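PDB 2ZAY: response regulator receiver protein from Desulfuromonas acetoxidans, which probably takes part in two-component signal transduction, the present chain being its CheY-like receiver domain. Local coordinates for residues W8-T16 / T51-M62; S24-F33 / V113-K123. One frame throughout, in Å; residues are numbered along the deposited sequence.

Contact 1 (W8-T16 / T51-M62)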
loop_
_atom_site.group_PDB
_atom_site.type_symbol
_atom_site.label_atom_id
_atom_site.label_comp_id
_atom_site.label_asym_id
_atom_site.label_seq_id
_atom_site.Cartn_x
_atom_site.Cartn_y
_atom_site.Cartn_z
ATOM N N TRP A 8 -3.888 -12.871 -11.964
ATOM C CA TRP A 8 -3.029 -13.176 -10.779
ATOM C C TRP A 8 -2.341 -11.898 -10.313
ATOM O O TRP A 8 -1.227 -11.598 -10.740
ATOM C CB TRP A 8 -1.972 -14.224 -11.149
ATOM C CG TRP A 8 -1.199 -14.755 -9.968
ATOM C CD1 TRP A 8 -0.400 -14.043 -9.116
ATOM C CD2 TRP A 8 -1.166 -16.112 -9.505
ATOM N NE1 TRP A 8 0.125 -14.870 -8.151
ATOM C CE2 TRP A 8 -0.329 -16.145 -8.365
ATOM C CE3 TRP A 8 -1.764 -17.305 -9.940
ATOM C CZ2 TRP A 8 -0.073 -17.327 -7.655
ATOM C CZ3 TRP A 8 -1.509 -18.478 -9.234
ATOM C CH2 TRP A 8 -0.670 -18.478 -8.103
ATOM N N TRP A 9 -3.012 -11.143 -9.447
ATOM C CA TRP A 9 -2.447 -9.896 -8.942
ATOM C C TRP A 9 -2.004 -10.000 -7.484
ATOM O O TRP A 9 -2.827 -10.221 -6.587
ATOM C CB TRP A 9 -3.462 -8.760 -9.081
ATOM C CG TRP A 9 -3.835 -8.423 -10.506
ATOM C CD1 TRP A 9 -5.020 -8.689 -11.129
ATOM C CD2 TRP A 9 -3.024 -7.731 -11.468
ATOM N NE1 TRP A 9 -5.002 -8.201 -12.416
ATOM C CE2 TRP A 9 -3.789 -7.609 -12.649
ATOM C CE3 TRP A 9 -1.727 -7.203 -11.443
ATOM C CZ2 TRP A 9 -3.301 -6.978 -13.797
ATOM C CZ3 TRP A 9 -1.239 -6.572 -12.590
ATOM C CH2 TRP A 9 -2.029 -6.466 -13.750
ATOM N N ARG A 10 -0.702 -9.840 -7.253
ATOM C CA ARG A 10 -0.147 -9.892 -5.904
ATOM C C ARG A 10 -0.207 -8.480 -5.351
ATOM O O ARG A 10 0.317 -7.551 -5.963
ATOM C CB ARG A 10 1.319 -10.340 -5.917
ATOM C CG ARG A 10 1.579 -11.681 -6.588
ATOM C CD ARG A 10 3.082 -11.890 -6.824
ATOM N NE ARG A 10 3.303 -12.646 -8.052
ATOM C CZ ARG A 10 3.902 -12.168 -9.135
ATOM N NH1 ARG A 10 4.362 -10.923 -9.164
ATOM N NH2 ARG A 10 4.028 -12.942 -10.206
ATOM N N ILE A 11 -0.834 -8.323 -4.192
ATOM C CA ILE A 11 -0.951 -7.013 -3.570
ATOM C C ILE A 11 -0.407 -7.086 -2.147
ATOM O O ILE A 11 -0.917 -7.857 -1.341
ATOM C CB ILE A 11 -2.435 -6.565 -3.501
ATOM C CG1 ILE A 11 -3.069 -6.608 -4.894
ATOM C CG2 ILE A 11 -2.530 -5.161 -2.910
ATOM C CD1 ILE A 11 -2.548 -5.557 -5.858
ATOM N N MET A 12 0.629 -6.314 -1.835
ATOM C CA MET A 12 1.152 -6.329 -0.471
ATOM C C MET A 12 0.503 -5.202 0.321
ATOM O O MET A 12 0.424 -4.071 -0.150
ATOM C CB MET A 12 2.678 -6.164 -0.446
ATOM C CG MET A 12 3.272 -6.066 0.982
ATOM S SD MET A 12 5.111 -5.979 1.076
ATOM C CE MET A 12 5.514 -7.463 0.488
ATOM N N LEU A 13 0.023 -5.521 1.518
ATOM C CA LEU A 13 -0.604 -4.525 2.385
ATOM C C LEU A 13 0.201 -4.423 3.685
ATOM O O LEU A 13 0.414 -5.428 4.356
ATOM C CB LEU A 13 -2.043 -4.945 2.690
ATOM C CG LEU A 13 -2.843 -4.132 3.703
ATOM C CD1 LEU A 13 -2.984 -2.700 3.215
ATOM C CD2 LEU A 13 -4.220 -4.774 3.888
ATOM N N VAL A 14 0.641 -3.215 4.032
ATOM C CA VAL A 14 1.429 -2.986 5.248
ATOM C C VAL A 14 0.648 -2.047 6.176
ATOM O O VAL A 14 0.364 -0.904 5.814
ATOM C CB VAL A 14 2.791 -2.311 4.921
ATOM C CG1 VAL A 14 3.704 -2.378 6.139
ATOM C CG2 VAL A 14 3.442 -2.974 3.720
ATOM N N ASP A 15 0.300 -2.520 7.369
ATOM C CA ASP A 15 -0.461 -1.696 8.313
ATOM C C ASP A 15 -0.182 -2.189 9.730
ATOM O O ASP A 15 -0.015 -3.392 9.943
ATOM C CB ASP A 15 -1.961 -1.802 8.015
ATOM C CG ASP A 15 -2.771 -0.694 8.679
ATOM O OD1 ASP A 15 -2.921 0.383 8.069
ATOM O OD2 ASP A 15 -3.246 -0.894 9.815
ATOM N N THR A 16 -0.133 -1.272 10.694
ATOM C CA THR A 16 0.146 -1.648 12.076
ATOM C C THR A 16 -1.068 -2.223 12.810
ATOM O O THR A 16 -0.947 -2.716 13.933
ATOM C CB THR A 16 0.727 -0.457 12.882
ATOM O OG1 THR A 16 -0.157 0.667 12.792
ATOM C CG2 THR A 16 2.099 -0.065 12.340
ATOM N N THR A 51 8.760 -11.359 -2.957
ATOM C CA THR A 51 7.436 -11.730 -3.452
ATOM C C THR A 51 7.010 -10.906 -4.659
ATOM O O THR A 51 6.028 -11.231 -5.322
ATOM C CB THR A 51 6.350 -11.596 -2.363
ATOM O OG1 THR A 51 6.116 -10.211 -2.086
ATOM C CG2 THR A 51 6.783 -12.304 -1.080
ATOM N N HIS A 52 7.733 -9.821 -4.930
ATOM C CA HIS A 52 7.441 -8.989 -6.093
ATOM C C HIS A 52 5.960 -8.630 -6.265
ATOM O O HIS A 52 5.353 -8.941 -7.299
ATOM C CB HIS A 52 7.922 -9.714 -7.355
ATOM C CG HIS A 52 9.321 -10.231 -7.252
ATOM N ND1 HIS A 52 10.428 -9.429 -7.428
ATOM C CD2 HIS A 52 9.793 -11.460 -6.937
ATOM C CE1 HIS A 52 11.522 -10.141 -7.223
ATOM N NE2 HIS A 52 11.165 -11.376 -6.923
ATOM N N PRO A 53 5.352 -7.970 -5.266
ATOM C CA PRO A 53 3.937 -7.614 -5.423
ATOM C C PRO A 53 3.766 -6.681 -6.625
ATOM O O PRO A 53 4.692 -5.944 -6.968
ATOM C CB PRO A 53 3.611 -6.913 -4.107
ATOM C CG PRO A 53 4.939 -6.280 -3.729
ATOM C CD PRO A 53 5.903 -7.410 -4.019
ATOM N N HIS A 54 2.597 -6.714 -7.261
ATOM C CA HIS A 54 2.344 -5.836 -8.404
ATOM C C HIS A 54 2.063 -4.422 -7.911
ATOM O O HIS A 54 2.261 -3.442 -8.631
ATOM C CB HIS A 54 1.139 -6.316 -9.218
ATOM C CG HIS A 54 1.362 -7.610 -9.935
ATOM N ND1 HIS A 54 1.033 -8.830 -9.386
ATOM C CD2 HIS A 54 1.887 -7.874 -11.156
ATOM C CE1 HIS A 54 1.343 -9.792 -10.239
ATOM N NE2 HIS A 54 1.864 -9.238 -11.321
ATOM N N LEU A 55 1.581 -4.327 -6.679
ATOM C CA LEU A 55 1.265 -3.033 -6.091
ATOM C C LEU A 55 1.366 -3.140 -4.576
ATOM O O LEU A 55 1.099 -4.194 -4.003
ATOM C CB LEU A 55 -0.141 -2.594 -6.518
ATOM C CG LEU A 55 -0.576 -1.210 -6.036
ATOM C CD1 LEU A 55 -1.543 -0.591 -7.035
ATOM C CD2 LEU A 55 -1.211 -1.337 -4.671
ATOM N N ILE A 56 1.749 -2.042 -3.933
ATOM C CA ILE A 56 1.912 -2.030 -2.487
ATOM C C ILE A 56 1.022 -0.978 -1.862
ATOM O O ILE A 56 0.890 0.132 -2.383
ATOM C CB ILE A 56 3.394 -1.750 -2.116
ATOM C CG1 ILE A 56 4.273 -2.887 -2.654
ATOM C CG2 ILE A 56 3.549 -1.597 -0.602
ATOM C CD1 ILE A 56 5.757 -2.614 -2.573
ATOM N N ILE A 57 0.383 -1.339 -0.756
ATOM C CA ILE A 57 -0.491 -0.413 -0.045
ATOM C C ILE A 57 0.094 -0.314 1.360
ATOM O O ILE A 57 0.239 -1.326 2.047
ATOM C CB ILE A 57 -1.925 -0.966 0.064
ATOM C CG1 ILE A 57 -2.522 -1.169 -1.328
ATOM C CG2 ILE A 57 -2.783 -0.020 0.889
ATOM C CD1 ILE A 57 -3.858 -1.920 -1.311
ATOM N N THR A 58 0.437 0.890 1.794
ATOM C CA THR A 58 1.010 1.026 3.125
ATOM C C THR A 58 0.385 2.131 3.949
ATOM O O THR A 58 -0.044 3.156 3.420
ATOM C CB THR A 58 2.530 1.300 3.064
ATOM O OG1 THR A 58 3.040 1.398 4.397
ATOM C CG2 THR A 58 2.822 2.615 2.328
ATOM N N GLU A 59 0.321 1.905 5.257
ATOM C CA GLU A 59 -0.193 2.905 6.176
ATOM C C GLU A 59 0.845 4.025 6.085
ATOM O O GLU A 59 2.040 3.751 6.003
ATOM C CB GLU A 59 -0.225 2.334 7.595
ATOM C CG GLU A 59 -0.830 3.255 8.635
ATOM C CD GLU A 59 -0.921 2.592 10.002
ATOM O OE1 GLU A 59 -1.581 3.156 10.903
ATOM O OE2 GLU A 59 -0.324 1.509 10.173
ATOM N N ALA A 60 0.398 5.276 6.096
ATOM C CA ALA A 60 1.320 6.401 5.997
ATOM C C ALA A 60 2.081 6.655 7.289
ATOM O O ALA A 60 3.306 6.762 7.292
ATOM C CB ALA A 60 0.565 7.654 5.593
ATOM N N ASN A 61 1.355 6.746 8.393
ATOM C CA ASN A 61 1.984 7.013 9.677
ATOM C C ASN A 61 2.102 5.776 10.559
ATOM O O ASN A 61 1.138 5.373 11.204
ATOM C CB ASN A 61 1.193 8.106 10.396
ATOM C CG ASN A 61 1.001 9.338 9.528
ATOM O OD1 ASN A 61 1.951 10.071 9.253
ATOM N ND2 ASN A 61 -0.229 9.560 9.076
ATOM N N MET A 62 3.289 5.173 10.564
ATOM C CA MET A 62 3.574 3.995 11.380
ATOM C C MET A 62 4.726 4.355 12.324
ATOM O O MET A 62 5.666 5.053 11.932
ATOM C CB MET A 62 3.991 2.798 10.509
ATOM C CG MET A 62 2.926 2.298 9.543
ATOM S SD MET A 62 3.371 0.756 8.676
ATOM C CE MET A 62 4.612 1.376 7.487
#
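Glu59 OE2 is gripped by two donors of a single residue just beyond the neighbouring strand. Thr16 N meets it nearly along its C-O axis at 2.8 Å, while Thr16 OG1 takes its syn lone pair, also at 2.8 Å. The site lies at the C-terminal ends of two adjacent parallel strands, 9-14 and 55-59, where the CheY-like receiver fold carries its acidic pocket; Glu59 probably takes the position of the phosphorylated aspartate of most relatives. With CG anti to the backbone N (chi1 -176°) and an extended chain beyond, its carboxylate is carried over to Thr16 and closely approaches a second acidic group, that of Asp15, the planes 11° apart and Asp15 OD1 3.5 Å from Glu59 OE2. Lys111 forms a salt bridge with Asp15 OD1 and Gln17 N binds OD2; both hold the Asp15 carboxylate in place. The Lys111 ammonium and the two Thr16 donors probably offset the repulsion.

Behind the pocket the strands illustrate regular parallel pairing. Met12 and Val14 alternate as donor and acceptor with the backbones of Leu55, Ile57 and Glu59. Ile11, Leu55 and Ile57 pack on helix 115-129 and Leu13 on Ile25 of helix 22-31; on this face Leu13 CD1 lies 3.6 Å from Ile57 CG2. On the other face Met12 and Val14 turn to helix 41-51.

At the other end a side chain joins the pairing: His54 ND1 accepts from Arg10 N at 2.9 Å, close to the imidazole plane, and His54 N returns a bond to Arg10 O. The Arg10 guanidinium lies almost parallel to this ring, with His54 CE1 over one face, and NH1 donates to His52 O at 2.9 Å. Trp9 sends its edge onto one imidazole face, its CE3 3.5 Å from His54 CG, in an edge-to-face pair with planes at 75°.

Contact 2 (S24-F33 / V113-K123)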
loop_
_atom_site.group_PDB
_atom_site.type_symbol
_atom_site.label_atom_id
_atom_site.label_comp_id
_atom_site.label_asym_id
_atom_site.label_seq_id
_atom_site.Cartn_x
_atom_site.Cartn_y
_atom_site.Cartn_z
ATOM N N SER A 24 -12.067 -5.372 4.860
ATOM C CA SER A 24 -11.692 -4.915 3.524
ATOM C C SER A 24 -10.820 -5.927 2.795
ATOM O O SER A 24 -11.003 -6.176 1.605
ATOM C CB SER A 24 -10.950 -3.580 3.620
ATOM O OG SER A 24 -11.770 -2.596 4.224
ATOM N N ILE A 25 -9.867 -6.504 3.514
ATOM C CA ILE A 25 -8.965 -7.491 2.938
ATOM C C ILE A 25 -9.725 -8.709 2.408
ATOM O O ILE A 25 -9.430 -9.212 1.326
ATOM C CB ILE A 25 -7.921 -7.943 3.983
ATOM C CG1 ILE A 25 -7.020 -6.756 4.345
ATOM C CG2 ILE A 25 -7.102 -9.114 3.447
ATOM C CD1 ILE A 25 -6.050 -7.033 5.471
ATOM N N SER A 26 -10.711 -9.173 3.170
ATOM C CA SER A 26 -11.501 -10.329 2.757
ATOM C C SER A 26 -12.237 -10.047 1.454
ATOM O O SER A 26 -12.323 -10.912 0.585
ATOM C CB SER A 26 -12.510 -10.703 3.847
ATOM O OG SER A 26 -11.847 -11.122 5.030
ATOM N N ALA A 27 -12.758 -8.832 1.319
ATOM C CA ALA A 27 -13.497 -8.441 0.122
ATOM C C ALA A 27 -12.615 -8.414 -1.124
ATOM O O ALA A 27 -13.084 -8.687 -2.228
ATOM C CB ALA A 27 -14.146 -7.067 0.333
ATOM N N LEU A 28 -11.340 -8.077 -0.943
ATOM C CA LEU A 28 -10.397 -8.016 -2.059
ATOM C C LEU A 28 -10.018 -9.403 -2.554
ATOM O O LEU A 28 -9.816 -9.612 -3.750
ATOM C CB LEU A 28 -9.131 -7.262 -1.643
ATOM C CG LEU A 28 -9.272 -5.751 -1.447
ATOM C CD1 LEU A 28 -7.938 -5.170 -0.989
ATOM C CD2 LEU A 28 -9.710 -5.098 -2.757
ATOM N N SER A 29 -9.910 -10.351 -1.626
ATOM C CA SER A 29 -9.558 -11.718 -1.987
ATOM C C SER A 29 -10.618 -12.184 -2.958
ATOM O O SER A 29 -10.322 -12.743 -4.011
ATOM C CB SER A 29 -9.560 -12.619 -0.747
ATOM O OG SER A 29 -8.763 -12.066 0.288
ATOM N N GLN A 30 -11.865 -11.927 -2.588
ATOM C CA GLN A 30 -13.012 -12.294 -3.398
ATOM C C GLN A 30 -12.912 -11.655 -4.778
ATOM O O GLN A 30 -13.371 -12.214 -5.770
ATOM C CB GLN A 30 -14.288 -11.826 -2.693
ATOM C CG GLN A 30 -15.566 -12.066 -3.465
ATOM C CD GLN A 30 -16.791 -11.719 -2.642
ATOM O OE1 GLN A 30 -16.957 -12.209 -1.524
ATOM N NE2 GLN A 30 -17.656 -10.875 -3.190
ATOM N N GLU A 31 -12.300 -10.476 -4.819
ATOM C CA GLU A 31 -12.117 -9.717 -6.049
ATOM C C GLU A 31 -11.063 -10.376 -6.936
ATOM O O GLU A 31 -10.949 -10.058 -8.118
ATOM C CB GLU A 31 -11.677 -8.292 -5.707
ATOM C CG GLU A 31 -12.011 -7.252 -6.755
ATOM C CD GLU A 31 -13.455 -6.794 -6.681
ATOM O OE1 GLU A 31 -13.829 -5.875 -7.438
ATOM O OE2 GLU A 31 -14.218 -7.351 -5.864
ATOM N N GLY A 32 -10.283 -11.286 -6.359
ATOM C CA GLY A 32 -9.251 -11.964 -7.122
ATOM C C GLY A 32 -7.837 -11.515 -6.794
ATOM O O GLY A 32 -6.884 -11.912 -7.463
ATOM N N PHE A 33 -7.690 -10.685 -5.771
ATOM C CA PHE A 33 -6.371 -10.206 -5.378
ATOM C C PHE A 33 -5.727 -11.173 -4.391
ATOM O O PHE A 33 -6.393 -11.705 -3.506
ATOM C CB PHE A 33 -6.468 -8.812 -4.742
ATOM C CG PHE A 33 -6.965 -7.748 -5.682
ATOM C CD1 PHE A 33 -6.249 -7.434 -6.836
ATOM C CD2 PHE A 33 -8.151 -7.071 -5.422
ATOM C CE1 PHE A 33 -6.710 -6.458 -7.720
ATOM C CE2 PHE A 33 -8.624 -6.093 -6.297
ATOM C CZ PHE A 33 -7.900 -5.785 -7.452
ATOM N N VAL A 113 -11.122 2.614 5.668
ATOM C CA VAL A 113 -11.109 2.014 4.348
ATOM C C VAL A 113 -12.444 1.402 3.950
ATOM O O VAL A 113 -13.091 0.715 4.739
ATOM C CB VAL A 113 -10.036 0.916 4.267
ATOM C CG1 VAL A 113 -10.021 0.297 2.876
ATOM C CG2 VAL A 113 -8.678 1.499 4.612
ATOM N N ASN A 114 -12.851 1.671 2.719
ATOM C CA ASN A 114 -14.079 1.120 2.179
ATOM C C ASN A 114 -13.658 0.156 1.071
ATOM O O ASN A 114 -13.027 0.556 0.092
ATOM C CB ASN A 114 -14.960 2.227 1.609
ATOM C CG ASN A 114 -16.195 1.681 0.924
ATOM O OD1 ASN A 114 -16.095 0.891 -0.019
ATOM N ND2 ASN A 114 -17.368 2.094 1.394
ATOM N N ALA A 115 -14.004 -1.116 1.236
ATOM C CA ALA A 115 -13.646 -2.148 0.270
ATOM C C ALA A 115 -13.994 -1.831 -1.188
ATOM O O ALA A 115 -13.221 -2.141 -2.087
ATOM C CB ALA A 115 -14.275 -3.477 0.681
ATOM N N ILE A 116 -15.151 -1.221 -1.432
ATOM C CA ILE A 116 -15.551 -0.892 -2.802
ATOM C C ILE A 116 -14.626 0.171 -3.392
ATOM O O ILE A 116 -14.204 0.079 -4.548
ATOM C CB ILE A 116 -17.013 -0.377 -2.856
ATOM C CG1 ILE A 116 -17.972 -1.491 -2.418
ATOM C CG2 ILE A 116 -17.360 0.083 -4.265
ATOM C CD1 ILE A 116 -19.435 -1.061 -2.364
ATOM N N ARG A 117 -14.311 1.172 -2.580
ATOM C CA ARG A 117 -13.435 2.266 -2.983
ATOM C C ARG A 117 -12.008 1.759 -3.184
ATOM O O ARG A 117 -11.364 2.064 -4.189
ATOM C CB ARG A 117 -13.460 3.356 -1.905
ATOM C CG ARG A 117 -12.724 4.637 -2.253
ATOM C CD ARG A 117 -13.170 5.774 -1.327
ATOM N NE ARG A 117 -14.626 5.906 -1.324
ATOM C CZ ARG A 117 -15.295 6.865 -0.691
ATOM N NH1 ARG A 117 -14.643 7.792 -0.002
ATOM N NH2 ARG A 117 -16.618 6.898 -0.747
ATOM N N LEU A 118 -11.524 0.973 -2.229
ATOM C CA LEU A 118 -10.166 0.440 -2.307
ATOM C C LEU A 118 -9.972 -0.444 -3.536
ATOM O O LEU A 118 -8.971 -0.333 -4.240
ATOM C CB LEU A 118 -9.843 -0.359 -1.045
ATOM C CG LEU A 118 -8.427 -0.938 -0.974
ATOM C CD1 LEU A 118 -7.396 0.183 -1.118
ATOM C CD2 LEU A 118 -8.246 -1.657 0.354
ATOM N N SER A 119 -10.938 -1.319 -3.790
ATOM C CA SER A 119 -10.873 -2.214 -4.937
ATOM C C SER A 119 -10.745 -1.439 -6.244
ATOM O O SER A 119 -9.873 -1.732 -7.064
ATOM C CB SER A 119 -12.121 -3.094 -4.991
ATOM O OG SER A 119 -12.111 -3.906 -6.153
ATOM N N ALA A 120 -11.620 -0.456 -6.439
ATOM C CA ALA A 120 -11.597 0.358 -7.651
ATOM C C ALA A 120 -10.284 1.139 -7.796
ATOM O O ALA A 120 -9.767 1.288 -8.901
ATOM C CB ALA A 120 -12.778 1.324 -7.644
ATOM N N ARG A 121 -9.759 1.637 -6.679
ATOM C CA ARG A 121 -8.512 2.414 -6.675
ATOM C C ARG A 121 -7.326 1.545 -7.093
ATOM O O ARG A 121 -6.457 1.980 -7.849
ATOM C CB ARG A 121 -8.271 3.005 -5.280
ATOM C CG ARG A 121 -9.198 4.168 -4.928
ATOM C CD ARG A 121 -8.683 5.459 -5.535
ATOM N NE ARG A 121 -9.615 6.577 -5.410
ATOM C CZ ARG A 121 -9.376 7.787 -5.903
ATOM N NH1 ARG A 121 -8.236 8.020 -6.539
ATOM N NH2 ARG A 121 -10.274 8.757 -5.779
ATOM N N ILE A 122 -7.299 0.317 -6.593
ATOM C CA ILE A 122 -6.252 -0.640 -6.931
ATOM C C ILE A 122 -6.335 -0.951 -8.423
ATOM O O ILE A 122 -5.341 -0.855 -9.146
ATOM C CB ILE A 122 -6.425 -1.958 -6.132
ATOM C CG1 ILE A 122 -6.153 -1.695 -4.647
ATOM C CG2 ILE A 122 -5.494 -3.046 -6.678
ATOM C CD1 ILE A 122 -6.349 -2.910 -3.752
ATOM N N LYS A 123 -7.533 -1.300 -8.887
ATOM C CA LYS A 123 -7.731 -1.637 -10.293
ATOM C C LYS A 123 -7.373 -0.508 -11.244
ATOM O O LYS A 123 -6.779 -0.744 -12.290
ATOM C CB LYS A 123 -9.182 -2.061 -10.542
ATOM C CG LYS A 123 -9.532 -3.427 -9.977
ATOM C CD LYS A 123 -11.026 -3.705 -10.105
ATOM C CE LYS A 123 -11.370 -5.096 -9.591
ATOM N NZ LYS A 123 -12.825 -5.384 -9.730
#
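Phe33 presents the edge of its ring to helix 115-123: Lys123 CG lies in the ring plane 3.8 Å from CZ, and Ser119 OG is also at the rim. Ile122 CG2 comes in obliquely, 3.7 Å from Phe33 CZ, as the two side chains run antiparallel alongside one another, while Trp9 and Ile11 of the sheet also touch Phe33. The other flat group, the Glu31 carboxylate, is met on the anti side of OE1 by Lys123 NZ, 23° out of its plane. The modelled separation of Lys123 NZ and Glu31 OE1, 2.5 Å, is doubtfully short, though the salt bridge itself is clear, and Ser119 OG adds a weak bond to the same oxygen. An extended lysine chain crosses the glutamate, which is bent at chi2 (80°), at about a right angle. A glutamine at Glu31 would probably leave the Lys123 ammonium without its opposite charge.

Beneath these polar groups the interface is apolar. Leu28 splits its branches: CD1 meets Leu118 CD2 at 3.8 Å and Ile122 CD1 tip to tip at 3.9 Å, whereas CD2 rests on Ser119 CA and CB. Ala27 CB and Ala115 CB touch at 3.6 Å, small side chains that let the backbones come close. Each helix has a capped end here: Asn114 OD1 is the N-cap acceptor for Arg117 N, and Gly32 closes the other helix in a Schellman motif. The axes pass 9.4 Å apart at a crossing angle of -48°. Such a pairing of the first and last helices over one face of the sheet is characteristic of the alternating beta-alpha receiver fold.

Overall arrangement
The centres of the two contacts lie about 13 Å apart, and their segments alternate along the chain in the order 8-16, 24-33, 51-62 and 113-123. Contact 1 sits at the heart of the five-stranded parallel sheet, joining two inner strands, whereas contact 2 joins the two helices that cover one face of it. They share a hydrophobic layer: Leu13 CD2 packs on Ile25 CD1 and Ile57 CD1 on Ile122 CD1. Strand 9-14, helix 22-31 and strand 33-38 form a beta-alpha-beta crossover, while helix 115-129 brings the chain's last segment back over the same sheet. Sequence-distant parts thus build one compact receiver domain, its acidic pocket at the strand ends.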